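Local coordinates for protein apical membrane antigen 1 (Toxoplasma gondii, PDB 3ZLE) that may take part in host-cell invasion as the extracellular part of a membrane antigen linked to the moving junction, at residues A[151-156]-A[196-201]; A[53-58]-A[187-192]; A[229-234]-A[324-329]; A[303-308]-A[318-323]. All coordinates share one frame; numbering follows the deposited sequence.

The four contacts form two pairs, and their order along the chain repeats that division. Contacts 1 and 2 interleave in sequence and touch: their centres lie about 13 Å apart, Arg-197 pairs with Glu-192, and strand 187-191 leads on to strand 199-202. Contacts 3 and 4 follow, also with centres about 13 Å apart; strand 315-320 of contact 4 precedes strand 326-330 of contact 3, and Pro-324 packs on Trp-303. Centres of contacts 1 and 3 are about 35 Å apart, on opposite sides of the chain's centre. Helix 253-262 touches side chains of both contacts 2 and 4. This division is consistent with the two successive PAN-like domains of AMA1 ectodomains.

Contact 1: residues A[151-156]-A[196-201]; sequences DAVSRK and ARALVY
With CG anti to the backbone N (chi1 176°), Asp-151 swings its carboxylate out to the backbone of Ala-198, while Val-153, whose CG2 lies beside its own N, sets that methyl over the same peptide. Asp-151 OD1 takes the N-H of Ala-198 nearly along its C-O axis, 3.0 Å from N to OD1. From the other face of the carboxylate, the N of Val-153 reaches Asp-151 OD1 at 3.1 Å, which closes an Asx turn. Asp-151 OD2 accepts from Ser-154 OG at 2.7 Å, and a water 2.6 Å from Asp-151 OD2 donates also to Ala-196 O. Alongside, Ala-152 N gives its hydrogen to Ala-198 O at 2.8 Å. Val-153 CG2 sits 3.6 Å from Ala-198 N, and Leu-199 CD2 meets Asp-151 CB at 3.7 Å. Arg-197 offers only its CB to the carboxylate; its guanidinium leads away to Glu-192. The turn joins strands 148-151 and 156-159 through a G1 beta bulge, Arg-155 and Lys-156 both facing Asp-151. One carboxylate thus holds both its own turn and the residue that leads into the neighbouring strand, and so many donors would probably favour its ionised form.

Contact 2: residues A[53-58]-A[187-192]; sequences FGKAIQ and FEPVKE
Strands 55-58 and 187-191 run antiparallel, their axes 4.3 Å apart at closest and their directions 148° from each other, as a two-stranded beta sheet. Backbone bonds join Ala-56 and Val-190 in both directions, each 2.7 Å from N to O, and likewise Gln-58 and Glu-188. A fifth, from Glu-192 N to Gly-54 O at 2.9 Å, continues the pairing past the strand end. On one face lie Lys-55, Ile-57, Pro-189 and Lys-191. Ile-57 runs side by side with Phe-187, its CG2 being 3.8 Å from Phe-187 CB, while its other branch ends with CD1 4.3 Å from Pro-189 CB. The extended chain of Lys-55 lies along the same proline. Phe-261 of helix 253-262 packs on Lys-55, Pro-189 and Lys-191, so this face looks into the protein, where Lys-55 NZ bonds to Gln-165 and the carbonyl of Phe-33, and Lys-191 NZ to the carbonyls of Ala-338 and Gly-340. The other face carries Ala-56, Gln-58, Glu-188 and Val-190. There Glu-188, bent at chi2 (-75°), lies alongside Gln-58, amide and carboxylate planes 29° apart. Glu-188 OE2 touches Gln-58 CG at 3.4 Å and is bonded to His-60. Glu-192, whose carboxylate is bound to Arg-197, brings OE1 to 3.7 Å from Ala-56 CB.

Contact 3: residues A[229-234]-A[324-329]; sequences GKWEDG and PDCFAP
Strands 229-232 and 326-329 pair through their backbones at Gly-229 and then splay apart, the directions of these short segments being 100° from each other. Their pairing is antiparallel and carries a classic beta bulge, with Asp-325 and Cys-326 both facing Gly-229: Gly-229 N donates to Cys-326 O at 2.8 Å, and Asp-325 N to Gly-229 O at 3.1 Å. Beyond the bulge the carboxylate of Asp-325 takes over from the backbone. Asp-325 has its CG between the backbone N and the carbonyl carbon (chi1 61°), which turns the group to the first strand, and Asp-325 OD1 receives the N-H of Trp-231 on its syn lone pair, 2.8 Å from Trp-231 N. A water donating to Asp-325 OD2 at 2.6 Å and to Trp-231 O at 2.7 Å closes a second link, so both polar backbone atoms of Trp-231 connect to one carboxylate. Lys-230 crosses Asp-325 at about a right angle with CD 3.8 Å from OD2, yet its NZ remains 5.4 Å from OD2, too far for a salt bridge. Cys-326 SG approaches the edge of the Trp-231 ring, 4.2 Å from CE3. Its disulfide to Cys-236 reaches strand 235-238 across the central strand 226-232, tying together the outer strands of this three-stranded sheet. Ala-328 and Pro-329 pack on strand 376-383, and Phe-327 points away into a cluster with Phe-228, Trp-9 and Phe-22.

Contact 4: residues A[303-308]-A[318-323]; sequences WANFYL and AIFDQV
A beta hairpin of strands 303-308 and 315-320 brings Trp-303 against Phe-320 at the middle of a four-stranded antiparallel sheet, with strands 246-249 and 333-337 at its sides. The two arms run 159° from each other. Asn-305 and Ala-318 form an antiparallel hydrogen-bonded pair, bonded in both directions, Asn-305 N to Ala-318 O 2.9 Å and Ala-318 N to Asn-305 O 2.8 Å, and Phe-320 N donates to Trp-303 O at 3.0 Å. Phe-320 has its CG between its backbone N and carbonyl carbon, which lays the ring back across the neighbouring strand. Trp-303 CB sits over the face of this ring in a CH-pi contact, 3.6 Å from the centroid. The indole and the phenyl planes are near parallel, at 16°, but slid well apart: the Trp-303 five-membered ring and the Phe-320 ring barely overlap, their centroids 5.3 Å apart. After the strand, the chain folds over the indole, bringing Gln-322 O above one face, 3.5 Å from Trp-303 CE3. Trp-303 NE1 is bonded to the carbonyl of Phe-22, while Asn-305 ND2 serves those of Phe-228 and Phe-239. On the opposite face of the sheet Ala-304 CB meets Ile-319 CG1 at 3.8 Å, beside helix 253-262. At the far end of the indole, Val-323 CG2 touches Trp-303 CH2 at 3.8 Å.

Contact 1: residues A[151-156]-A[196-201]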
loop_
_atom_site.group_PDB
_atom_site.type_symbol
_atom_site.label_atom_id
_atom_site.label_comp_id
_atom_site.label_asym_id
_atom_site.label_seq_id
_atom_site.Cartn_x
_atom_site.Cartn_y
_atom_site.Cartn_z
ATOM N N ASP A 151 0.759 11.711 8.406
ATOM C CA ASP A 151 -0.527 12.381 8.039
ATOM C C ASP A 151 -0.265 13.681 7.254
ATOM O O ASP A 151 0.398 14.608 7.747
ATOM C CB ASP A 151 -1.327 12.697 9.311
ATOM C CG ASP A 151 -2.594 13.453 9.025
ATOM O OD1 ASP A 151 -2.982 13.519 7.850
ATOM O OD2 ASP A 151 -3.189 14.016 9.967
ATOM N N ALA A 152 -0.646 13.713 5.986
ATOM C CA ALA A 152 -0.189 14.834 5.140
ATOM C C ALA A 152 -1.010 16.095 5.336
ATOM O O ALA A 152 -0.606 17.163 4.928
ATOM C CB ALA A 152 -0.067 14.446 3.679
ATOM N N VAL A 153 -2.081 15.977 6.106
ATOM C CA VAL A 153 -2.887 17.111 6.456
ATOM C C VAL A 153 -2.345 17.792 7.710
ATOM O O VAL A 153 -1.935 18.934 7.651
ATOM C CB VAL A 153 -4.374 16.704 6.664
ATOM C CG1 VAL A 153 -5.196 17.862 7.186
ATOM C CG2 VAL A 153 -4.967 16.195 5.352
ATOM N N SER A 154 -2.307 17.093 8.838
ATOM C CA SER A 154 -1.713 17.730 10.018
ATOM C C SER A 154 -0.217 17.978 9.819
ATOM O O SER A 154 0.355 18.768 10.528
ATOM C CB SER A 154 -1.923 16.903 11.278
ATOM O OG SER A 154 -1.352 15.631 11.131
ATOM N N ARG A 155 0.383 17.333 8.802
ATOM C CA ARG A 155 1.841 17.242 8.661
ATOM C C ARG A 155 2.506 16.696 9.890
ATOM O O ARG A 155 3.459 17.276 10.380
ATOM C CB ARG A 155 2.465 18.597 8.279
ATOM C CG ARG A 155 1.917 19.118 6.967
ATOM C CD ARG A 155 2.517 20.459 6.573
ATOM N NE ARG A 155 2.161 20.749 5.187
ATOM C CZ ARG A 155 1.239 21.645 4.819
ATOM N NH1 ARG A 155 0.641 22.447 5.709
ATOM N NH2 ARG A 155 0.913 21.746 3.560
ATOM N N LYS A 156 1.948 15.603 10.424
ATOM C CA LYS A 156 2.498 14.949 11.607
ATOM C C LYS A 156 3.010 13.531 11.331
ATOM O O LYS A 156 2.407 12.776 10.579
ATOM C CB LYS A 156 1.440 14.882 12.695
ATOM C CG LYS A 156 1.280 16.192 13.466
ATOM C CD LYS A 156 0.031 16.155 14.310
ATOM C CE LYS A 156 -0.405 17.563 14.637
ATOM N NZ LYS A 156 0.569 18.239 15.545
ATOM N N ALA A 196 -10.289 15.082 6.126
ATOM C CA ALA A 196 -9.721 15.497 7.446
ATOM C C ALA A 196 -8.271 15.057 7.678
ATOM O O ALA A 196 -7.536 15.677 8.488
ATOM C CB ALA A 196 -10.619 15.001 8.594
ATOM N N ARG A 197 -7.887 13.916 7.095
ATOM C CA ARG A 197 -6.513 13.417 7.195
ATOM C C ARG A 197 -6.077 12.653 5.913
ATOM O O ARG A 197 -6.921 12.254 5.120
ATOM C CB ARG A 197 -6.326 12.553 8.453
ATOM C CG ARG A 197 -7.302 11.391 8.582
ATOM C CD ARG A 197 -7.044 10.551 9.808
ATOM N NE ARG A 197 -7.633 9.249 9.611
ATOM C CZ ARG A 197 -7.663 8.286 10.509
ATOM N NH1 ARG A 197 -7.088 8.453 11.689
ATOM N NH2 ARG A 197 -8.258 7.153 10.214
ATOM N N ALA A 198 -4.776 12.581 5.642
ATOM C CA ALA A 198 -4.312 11.885 4.438
ATOM C C ALA A 198 -3.106 11.024 4.812
ATOM O O ALA A 198 -1.999 11.502 4.881
ATOM C CB ALA A 198 -3.969 12.883 3.302
ATOM N N LEU A 199 -3.355 9.742 5.040
ATOM C CA LEU A 199 -2.444 8.899 5.756
ATOM C C LEU A 199 -1.532 8.177 4.806
ATOM O O LEU A 199 -1.919 7.843 3.675
ATOM C CB LEU A 199 -3.216 7.890 6.602
ATOM C CG LEU A 199 -4.010 8.542 7.740
ATOM C CD1 LEU A 199 -4.543 7.493 8.702
ATOM C CD2 LEU A 199 -3.158 9.556 8.447
ATOM N N VAL A 200 -0.352 7.850 5.293
ATOM C CA VAL A 200 0.561 6.982 4.564
ATOM C C VAL A 200 1.130 6.053 5.578
ATOM O O VAL A 200 1.629 6.515 6.585
ATOM C CB VAL A 200 1.733 7.762 3.946
ATOM C CG1 VAL A 200 2.582 6.820 3.097
ATOM C CG2 VAL A 200 1.202 8.906 3.085
ATOM N N TYR A 201 0.920 4.747 5.380
ATOM C CA TYR A 201 1.390 3.748 6.326
ATOM C C TYR A 201 2.596 3.112 5.715
ATOM O O TYR A 201 2.663 2.927 4.494
ATOM C CB TYR A 201 0.309 2.669 6.571
ATOM C CG TYR A 201 0.674 1.602 7.611
ATOM C CD1 TYR A 201 1.493 0.523 7.283
ATOM C CD2 TYR A 201 0.047 1.580 8.851
ATOM C CE1 TYR A 201 1.818 -0.441 8.228
ATOM C CE2 TYR A 201 0.298 0.574 9.767
ATOM C CZ TYR A 201 1.177 -0.425 9.450
ATOM O OH TYR A 201 1.459 -1.374 10.395
HETATM O O HOH W 1 -5.115 15.723 10.146
#

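Contact 2: residues A[53-58]-A[187-192]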
loop_
_atom_site.group_PDB
_atom_site.type_symbol
_atom_site.label_atom_id
_atom_site.label_comp_id
_atom_site.label_asym_id
_atom_site.label_seq_id
_atom_site.Cartn_x
_atom_site.Cartn_y
_atom_site.Cartn_z
ATOM N N PHE A 53 -0.290 4.304 0.494
ATOM C CA PHE A 53 -1.054 5.544 0.587
ATOM C C PHE A 53 -2.507 5.277 0.927
ATOM O O PHE A 53 -3.180 4.452 0.272
ATOM C CB PHE A 53 -0.969 6.288 -0.739
ATOM C CG PHE A 53 0.343 6.967 -0.954
ATOM C CD1 PHE A 53 1.433 6.240 -1.422
ATOM C CD2 PHE A 53 0.551 8.285 -0.522
ATOM C CE1 PHE A 53 2.647 6.872 -1.646
ATOM C CE2 PHE A 53 1.812 8.896 -0.669
ATOM C CZ PHE A 53 2.864 8.159 -1.189
ATOM N N GLY A 54 -2.999 5.954 1.961
ATOM C CA GLY A 54 -4.380 5.814 2.358
ATOM C C GLY A 54 -4.676 4.615 3.245
ATOM O O GLY A 54 -5.817 4.439 3.672
ATOM N N LYS A 55 -3.641 3.847 3.627
ATOM C CA LYS A 55 -3.842 2.757 4.559
ATOM C C LYS A 55 -4.129 3.201 5.959
ATOM O O LYS A 55 -3.317 3.902 6.574
ATOM C CB LYS A 55 -2.694 1.763 4.541
ATOM C CG LYS A 55 -2.634 0.808 5.734
ATOM C CD LYS A 55 -1.952 -0.526 5.364
ATOM C CE LYS A 55 -1.566 -1.278 6.621
ATOM N NZ LYS A 55 -0.924 -2.627 6.392
ATOM N N ALA A 56 -5.269 2.740 6.500
ATOM C CA ALA A 56 -5.616 2.986 7.878
ATOM C C ALA A 56 -5.962 1.634 8.532
ATOM O O ALA A 56 -6.321 0.676 7.848
ATOM C CB ALA A 56 -6.821 3.954 7.955
ATOM N N ILE A 57 -5.816 1.548 9.836
ATOM C CA ILE A 57 -6.321 0.403 10.573
ATOM C C ILE A 57 -7.683 0.789 11.133
ATOM O O ILE A 57 -7.763 1.542 12.057
ATOM C CB ILE A 57 -5.443 0.076 11.763
ATOM C CG1 ILE A 57 -3.986 -0.186 11.350
ATOM C CG2 ILE A 57 -6.082 -1.017 12.619
ATOM C CD1 ILE A 57 -3.802 -1.234 10.290
ATOM N N GLN A 58 -8.735 0.214 10.578
ATOM C CA GLN A 58 -10.087 0.327 11.113
ATOM C C GLN A 58 -10.241 -0.427 12.449
ATOM O O GLN A 58 -10.037 -1.641 12.521
ATOM C CB GLN A 58 -11.044 -0.246 10.077
ATOM C CG GLN A 58 -12.469 -0.433 10.552
ATOM C CD GLN A 58 -13.279 0.845 10.375
ATOM O OE1 GLN A 58 -13.594 1.539 11.357
ATOM N NE2 GLN A 58 -13.417 1.273 9.122
ATOM N N PHE A 187 -9.814 -5.415 14.584
ATOM C CA PHE A 187 -9.325 -4.396 13.709
ATOM C C PHE A 187 -8.776 -4.985 12.431
ATOM O O PHE A 187 -8.277 -6.128 12.397
ATOM C CB PHE A 187 -8.294 -3.494 14.425
ATOM C CG PHE A 187 -7.072 -4.241 14.946
ATOM C CD1 PHE A 187 -5.999 -4.526 14.094
ATOM C CD2 PHE A 187 -6.946 -4.546 16.315
ATOM C CE1 PHE A 187 -4.854 -5.175 14.570
ATOM C CE2 PHE A 187 -5.796 -5.188 16.808
ATOM C CZ PHE A 187 -4.732 -5.474 15.935
ATOM N N GLU A 188 -8.850 -4.196 11.363
ATOM C CA GLU A 188 -8.351 -4.610 10.069
ATOM C C GLU A 188 -7.931 -3.419 9.201
ATOM O O GLU A 188 -8.362 -2.286 9.424
ATOM C CB GLU A 188 -9.379 -5.536 9.343
ATOM C CG GLU A 188 -10.703 -4.880 8.912
ATOM C CD GLU A 188 -11.695 -4.604 10.063
ATOM O OE1 GLU A 188 -11.656 -5.320 11.101
ATOM O OE2 GLU A 188 -12.593 -3.727 9.898
ATOM N N PRO A 189 -7.003 -3.647 8.279
ATOM C CA PRO A 189 -6.545 -2.528 7.478
ATOM C C PRO A 189 -7.617 -2.129 6.472
ATOM O O PRO A 189 -8.382 -2.966 6.058
ATOM C CB PRO A 189 -5.314 -3.091 6.739
ATOM C CG PRO A 189 -4.921 -4.330 7.490
ATOM C CD PRO A 189 -6.206 -4.869 8.067
ATOM N N VAL A 190 -7.671 -0.843 6.111
ATOM C CA VAL A 190 -8.601 -0.355 5.099
ATOM C C VAL A 190 -7.987 0.861 4.392
ATOM O O VAL A 190 -7.222 1.602 5.015
ATOM C CB VAL A 190 -9.953 -0.015 5.743
ATOM C CG1 VAL A 190 -9.911 1.368 6.428
ATOM C CG2 VAL A 190 -11.076 -0.112 4.712
ATOM N N LYS A 191 -8.183 0.985 3.069
ATOM C CA LYS A 191 -8.019 2.297 2.407
ATOM C C LYS A 191 -9.127 3.298 2.765
ATOM O O LYS A 191 -10.308 3.042 2.519
ATOM C CB LYS A 191 -7.961 2.164 0.894
ATOM C CG LYS A 191 -6.672 1.604 0.314
ATOM C CD LYS A 191 -5.436 2.277 0.848
ATOM C CE LYS A 191 -4.136 1.760 0.230
ATOM N NZ LYS A 191 -3.985 1.854 -1.243
ATOM N N GLU A 192 -8.701 4.488 3.199
ATOM C CA GLU A 192 -9.589 5.592 3.472
ATOM C C GLU A 192 -9.233 6.822 2.652
ATOM O O GLU A 192 -8.118 6.992 2.220
ATOM C CB GLU A 192 -9.636 5.918 4.977
ATOM C CG GLU A 192 -8.377 6.546 5.513
ATOM C CD GLU A 192 -8.556 7.200 6.883
ATOM O OE1 GLU A 192 -9.325 6.676 7.728
ATOM O OE2 GLU A 192 -7.878 8.215 7.137
#

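Contact 3: residues A[229-234]-A[324-329]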
loop_
_atom_site.group_PDB
_atom_site.type_symbol
_atom_site.label_atom_id
_atom_site.label_comp_id
_atom_site.label_asym_id
_atom_site.label_seq_id
_atom_site.Cartn_x
_atom_site.Cartn_y
_atom_site.Cartn_z
ATOM N N GLY A 229 -1.083 -3.391 -18.967
ATOM C CA GLY A 229 -1.121 -4.545 -19.889
ATOM C C GLY A 229 0.110 -5.448 -19.903
ATOM O O GLY A 229 0.942 -5.404 -18.997
ATOM N N LYS A 230 0.114 -6.371 -20.869
ATOM C CA LYS A 230 1.204 -7.276 -21.141
ATOM C C LYS A 230 1.554 -7.156 -22.605
ATOM O O LYS A 230 0.693 -7.334 -23.455
ATOM C CB LYS A 230 0.775 -8.721 -20.867
ATOM C CG LYS A 230 1.930 -9.664 -20.563
ATOM C CD LYS A 230 2.626 -9.261 -19.248
ATOM C CE LYS A 230 3.542 -10.361 -18.710
ATOM N NZ LYS A 230 2.841 -11.215 -17.706
ATOM N N TRP A 231 2.820 -6.913 -22.909
ATOM C CA TRP A 231 3.255 -6.787 -24.279
ATOM C C TRP A 231 3.273 -8.157 -24.963
ATOM O O TRP A 231 3.935 -9.081 -24.481
ATOM C CB TRP A 231 4.664 -6.176 -24.330
ATOM C CG TRP A 231 5.064 -5.779 -25.685
ATOM C CD1 TRP A 231 5.833 -6.497 -26.570
ATOM C CD2 TRP A 231 4.631 -4.602 -26.388
ATOM N NE1 TRP A 231 5.982 -5.791 -27.735
ATOM C CE2 TRP A 231 5.233 -4.636 -27.663
ATOM C CE3 TRP A 231 3.846 -3.487 -26.031
ATOM C CZ2 TRP A 231 5.099 -3.586 -28.591
ATOM C CZ3 TRP A 231 3.696 -2.451 -26.949
ATOM C CH2 TRP A 231 4.316 -2.517 -28.235
ATOM N N GLU A 232 2.545 -8.260 -26.081
ATOM C CA GLU A 232 2.398 -9.484 -26.877
ATOM C C GLU A 232 2.017 -9.083 -28.297
ATOM O O GLU A 232 1.045 -8.350 -28.508
ATOM C CB GLU A 232 1.254 -10.360 -26.349
ATOM C CG GLU A 232 1.341 -10.788 -24.899
ATOM C CD GLU A 232 -0.008 -11.255 -24.375
ATOM O OE1 GLU A 232 -0.884 -11.555 -25.215
ATOM O OE2 GLU A 232 -0.212 -11.263 -23.138
ATOM N N ASP A 233 2.737 -9.610 -29.275
ATOM C CA ASP A 233 2.355 -9.429 -30.666
ATOM C C ASP A 233 2.406 -7.968 -31.072
ATOM O O ASP A 233 1.510 -7.475 -31.752
ATOM C CB ASP A 233 0.953 -9.970 -30.907
ATOM C CG ASP A 233 0.919 -11.471 -30.977
ATOM O OD1 ASP A 233 1.751 -12.051 -31.712
ATOM O OD2 ASP A 233 0.066 -12.073 -30.290
ATOM N N GLY A 234 3.445 -7.272 -30.636
ATOM C CA GLY A 234 3.657 -5.879 -31.041
ATOM C C GLY A 234 2.618 -4.860 -30.585
ATOM O O GLY A 234 2.567 -3.761 -31.134
ATOM N N PRO A 324 2.713 -6.195 -14.631
ATOM C CA PRO A 324 2.421 -5.686 -15.958
ATOM C C PRO A 324 3.689 -5.077 -16.525
ATOM O O PRO A 324 4.565 -4.697 -15.756
ATOM C CB PRO A 324 1.350 -4.607 -15.693
ATOM C CG PRO A 324 1.620 -4.145 -14.318
ATOM C CD PRO A 324 2.313 -5.264 -13.570
ATOM N N ASP A 325 3.812 -5.020 -17.848
ATOM C CA ASP A 325 5.040 -4.508 -18.465
ATOM C C ASP A 325 4.750 -3.503 -19.579
ATOM O O ASP A 325 5.623 -3.087 -20.293
ATOM C CB ASP A 325 5.912 -5.678 -18.994
ATOM C CG ASP A 325 5.205 -6.506 -20.054
ATOM O OD1 ASP A 325 4.159 -6.055 -20.573
ATOM O OD2 ASP A 325 5.754 -7.575 -20.464
ATOM N N CYS A 326 3.514 -3.066 -19.690
ATOM C CA CYS A 326 3.243 -1.914 -20.538
ATOM C C CYS A 326 1.945 -1.282 -20.105
ATOM O O CYS A 326 1.226 -1.805 -19.204
ATOM C CB CYS A 326 3.162 -2.335 -22.021
ATOM S SG CYS A 326 1.974 -3.670 -22.277
ATOM N N PHE A 327 1.690 -0.107 -20.678
ATOM C CA PHE A 327 0.447 0.593 -20.521
ATOM C C PHE A 327 -0.217 0.726 -21.861
ATOM O O PHE A 327 0.424 1.128 -22.848
ATOM C CB PHE A 327 0.711 1.991 -19.983
ATOM C CG PHE A 327 0.907 2.024 -18.525
ATOM C CD1 PHE A 327 -0.184 1.927 -17.670
ATOM C CD2 PHE A 327 2.194 2.011 -17.983
ATOM C CE1 PHE A 327 0.002 1.940 -16.305
ATOM C CE2 PHE A 327 2.381 2.020 -16.612
ATOM C CZ PHE A 327 1.304 1.995 -15.782
ATOM N N ALA A 328 -1.517 0.463 -21.892
ATOM C CA ALA A 328 -2.322 0.801 -23.063
ATOM C C ALA A 328 -2.999 2.174 -22.857
ATOM O O ALA A 328 -3.884 2.292 -22.006
ATOM C CB ALA A 328 -3.408 -0.283 -23.250
ATOM N N PRO A 329 -2.597 3.205 -23.600
ATOM C CA PRO A 329 -3.291 4.496 -23.288
ATOM C C PRO A 329 -4.738 4.469 -23.793
ATOM O O PRO A 329 -4.981 4.184 -24.974
ATOM C CB PRO A 329 -2.460 5.558 -24.055
ATOM C CG PRO A 329 -1.814 4.786 -25.167
ATOM C CD PRO A 329 -1.588 3.359 -24.684
HETATM O O HOH W 2 5.423 -9.474 -22.246
#

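Contact 4: residues A[303-308]-A[318-323]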
loop_
_atom_site.group_PDB
_atom_site.type_symbol
_atom_site.label_atom_id
_atom_site.label_comp_id
_atom_site.label_asym_id
_atom_site.label_seq_id
_atom_site.Cartn_x
_atom_site.Cartn_y
_atom_site.Cartn_z
ATOM N N TRP A 303 -2.778 -5.267 -8.515
ATOM C CA TRP A 303 -3.089 -4.278 -9.542
ATOM C C TRP A 303 -4.551 -4.358 -9.956
ATOM O O TRP A 303 -5.128 -5.424 -9.923
ATOM C CB TRP A 303 -2.232 -4.501 -10.759
ATOM C CG TRP A 303 -0.721 -4.608 -10.464
ATOM C CD1 TRP A 303 0.210 -3.625 -10.631
ATOM C CD2 TRP A 303 0.013 -5.805 -10.097
ATOM N NE1 TRP A 303 1.472 -4.107 -10.294
ATOM C CE2 TRP A 303 1.370 -5.436 -9.956
ATOM C CE3 TRP A 303 -0.367 -7.112 -9.758
ATOM C CZ2 TRP A 303 2.371 -6.354 -9.544
ATOM C CZ3 TRP A 303 0.613 -8.010 -9.331
ATOM C CH2 TRP A 303 1.977 -7.629 -9.267
ATOM N N ALA A 304 -5.149 -3.198 -10.301
ATOM C CA ALA A 304 -6.507 -3.133 -10.782
ATOM C C ALA A 304 -6.616 -2.217 -11.992
ATOM O O ALA A 304 -6.078 -1.119 -11.996
ATOM C CB ALA A 304 -7.466 -2.659 -9.679
ATOM N N ASN A 305 -7.294 -2.692 -13.041
ATOM C CA ASN A 305 -7.658 -1.845 -14.156
ATOM C C ASN A 305 -9.091 -1.385 -14.027
ATOM O O ASN A 305 -10.015 -2.217 -13.893
ATOM C CB ASN A 305 -7.465 -2.600 -15.460
ATOM C CG ASN A 305 -6.045 -2.548 -15.935
ATOM O OD1 ASN A 305 -5.270 -1.663 -15.522
ATOM N ND2 ASN A 305 -5.685 -3.461 -16.811
ATOM N N PHE A 306 -9.298 -0.073 -14.054
ATOM C CA PHE A 306 -10.652 0.485 -14.038
ATOM C C PHE A 306 -11.063 1.012 -15.423
ATOM O O PHE A 306 -10.468 1.962 -15.943
ATOM C CB PHE A 306 -10.763 1.602 -13.026
ATOM C CG PHE A 306 -12.088 2.313 -13.070
ATOM C CD1 PHE A 306 -13.186 1.815 -12.379
ATOM C CD2 PHE A 306 -12.270 3.401 -13.901
ATOM C CE1 PHE A 306 -14.380 2.498 -12.380
ATOM C CE2 PHE A 306 -13.485 4.073 -13.940
ATOM C CZ PHE A 306 -14.530 3.642 -13.158
ATOM N N TYR A 307 -12.054 0.374 -16.052
ATOM C CA TYR A 307 -12.453 0.826 -17.391
ATOM C C TYR A 307 -13.915 0.639 -17.704
ATOM O O TYR A 307 -14.652 -0.015 -16.967
ATOM C CB TYR A 307 -11.586 0.165 -18.464
ATOM C CG TYR A 307 -11.732 -1.334 -18.502
ATOM C CD1 TYR A 307 -11.124 -2.129 -17.553
ATOM C CD2 TYR A 307 -12.576 -1.943 -19.428
ATOM C CE1 TYR A 307 -11.270 -3.505 -17.580
ATOM C CE2 TYR A 307 -12.719 -3.307 -19.477
ATOM C CZ TYR A 307 -12.062 -4.085 -18.551
ATOM O OH TYR A 307 -12.226 -5.446 -18.597
ATOM N N LEU A 308 -14.353 1.327 -18.743
ATOM C CA LEU A 308 -15.693 1.222 -19.248
ATOM C C LEU A 308 -15.681 0.122 -20.297
ATOM O O LEU A 308 -14.970 0.234 -21.283
ATOM C CB LEU A 308 -16.084 2.559 -19.888
ATOM C CG LEU A 308 -17.383 2.650 -20.710
ATOM C CD1 LEU A 308 -18.569 2.153 -19.905
ATOM C CD2 LEU A 308 -17.613 4.085 -21.152
ATOM N N ALA A 318 -11.154 -4.586 -12.798
ATOM C CA ALA A 318 -10.524 -5.883 -13.137
ATOM C C ALA A 318 -9.222 -6.028 -12.382
ATOM O O ALA A 318 -8.197 -5.433 -12.754
ATOM C CB ALA A 318 -10.266 -5.992 -14.634
ATOM N N ILE A 319 -9.264 -6.815 -11.324
ATOM C CA ILE A 319 -8.113 -7.001 -10.472
ATOM C C ILE A 319 -7.279 -8.207 -10.900
ATOM O O ILE A 319 -7.782 -9.308 -11.067
ATOM C CB ILE A 319 -8.564 -7.206 -9.054
ATOM C CG1 ILE A 319 -9.129 -5.896 -8.493
ATOM C CG2 ILE A 319 -7.465 -7.838 -8.221
ATOM C CD1 ILE A 319 -9.995 -6.104 -7.268
ATOM N N PHE A 320 -5.989 -8.010 -11.053
ATOM C CA PHE A 320 -5.185 -9.090 -11.597
ATOM C C PHE A 320 -3.931 -9.286 -10.785
ATOM O O PHE A 320 -3.577 -8.442 -9.963
ATOM C CB PHE A 320 -4.864 -8.846 -13.065
ATOM C CG PHE A 320 -4.029 -7.602 -13.309
ATOM C CD1 PHE A 320 -4.637 -6.346 -13.443
ATOM C CD2 PHE A 320 -2.652 -7.701 -13.510
ATOM C CE1 PHE A 320 -3.897 -5.229 -13.754
ATOM C CE2 PHE A 320 -1.884 -6.570 -13.751
ATOM C CZ PHE A 320 -2.509 -5.324 -13.847
ATOM N N ASP A 321 -3.223 -10.372 -11.060
ATOM C CA ASP A 321 -2.082 -10.743 -10.230
ATOM C C ASP A 321 -0.821 -11.018 -11.002
ATOM O O ASP A 321 0.079 -11.656 -10.473
ATOM C CB ASP A 321 -2.415 -11.957 -9.360
ATOM C CG ASP A 321 -2.576 -13.229 -10.169
ATOM O OD1 ASP A 321 -2.410 -13.202 -11.401
ATOM O OD2 ASP A 321 -2.950 -14.243 -9.568
ATOM N N GLN A 322 -0.686 -10.397 -12.175
ATOM C CA GLN A 322 0.581 -10.425 -12.913
ATOM C C GLN A 322 1.297 -9.076 -12.901
ATOM O O GLN A 322 0.679 -8.030 -13.014
ATOM C CB GLN A 322 0.335 -10.830 -14.350
ATOM C CG GLN A 322 -0.332 -12.183 -14.498
ATOM C CD GLN A 322 0.535 -13.157 -15.261
ATOM O OE1 GLN A 322 1.038 -12.842 -16.347
ATOM N NE2 GLN A 322 0.752 -14.334 -14.683
ATOM N N VAL A 323 2.619 -9.116 -12.867
ATOM C CA VAL A 323 3.371 -7.929 -13.042
ATOM C C VAL A 323 3.178 -7.453 -14.471
ATOM O O VAL A 323 3.549 -8.165 -15.424
ATOM C CB VAL A 323 4.858 -8.145 -12.761
ATOM C CG1 VAL A 323 5.649 -6.896 -13.171
ATOM C CG2 VAL A 323 5.075 -8.451 -11.279
#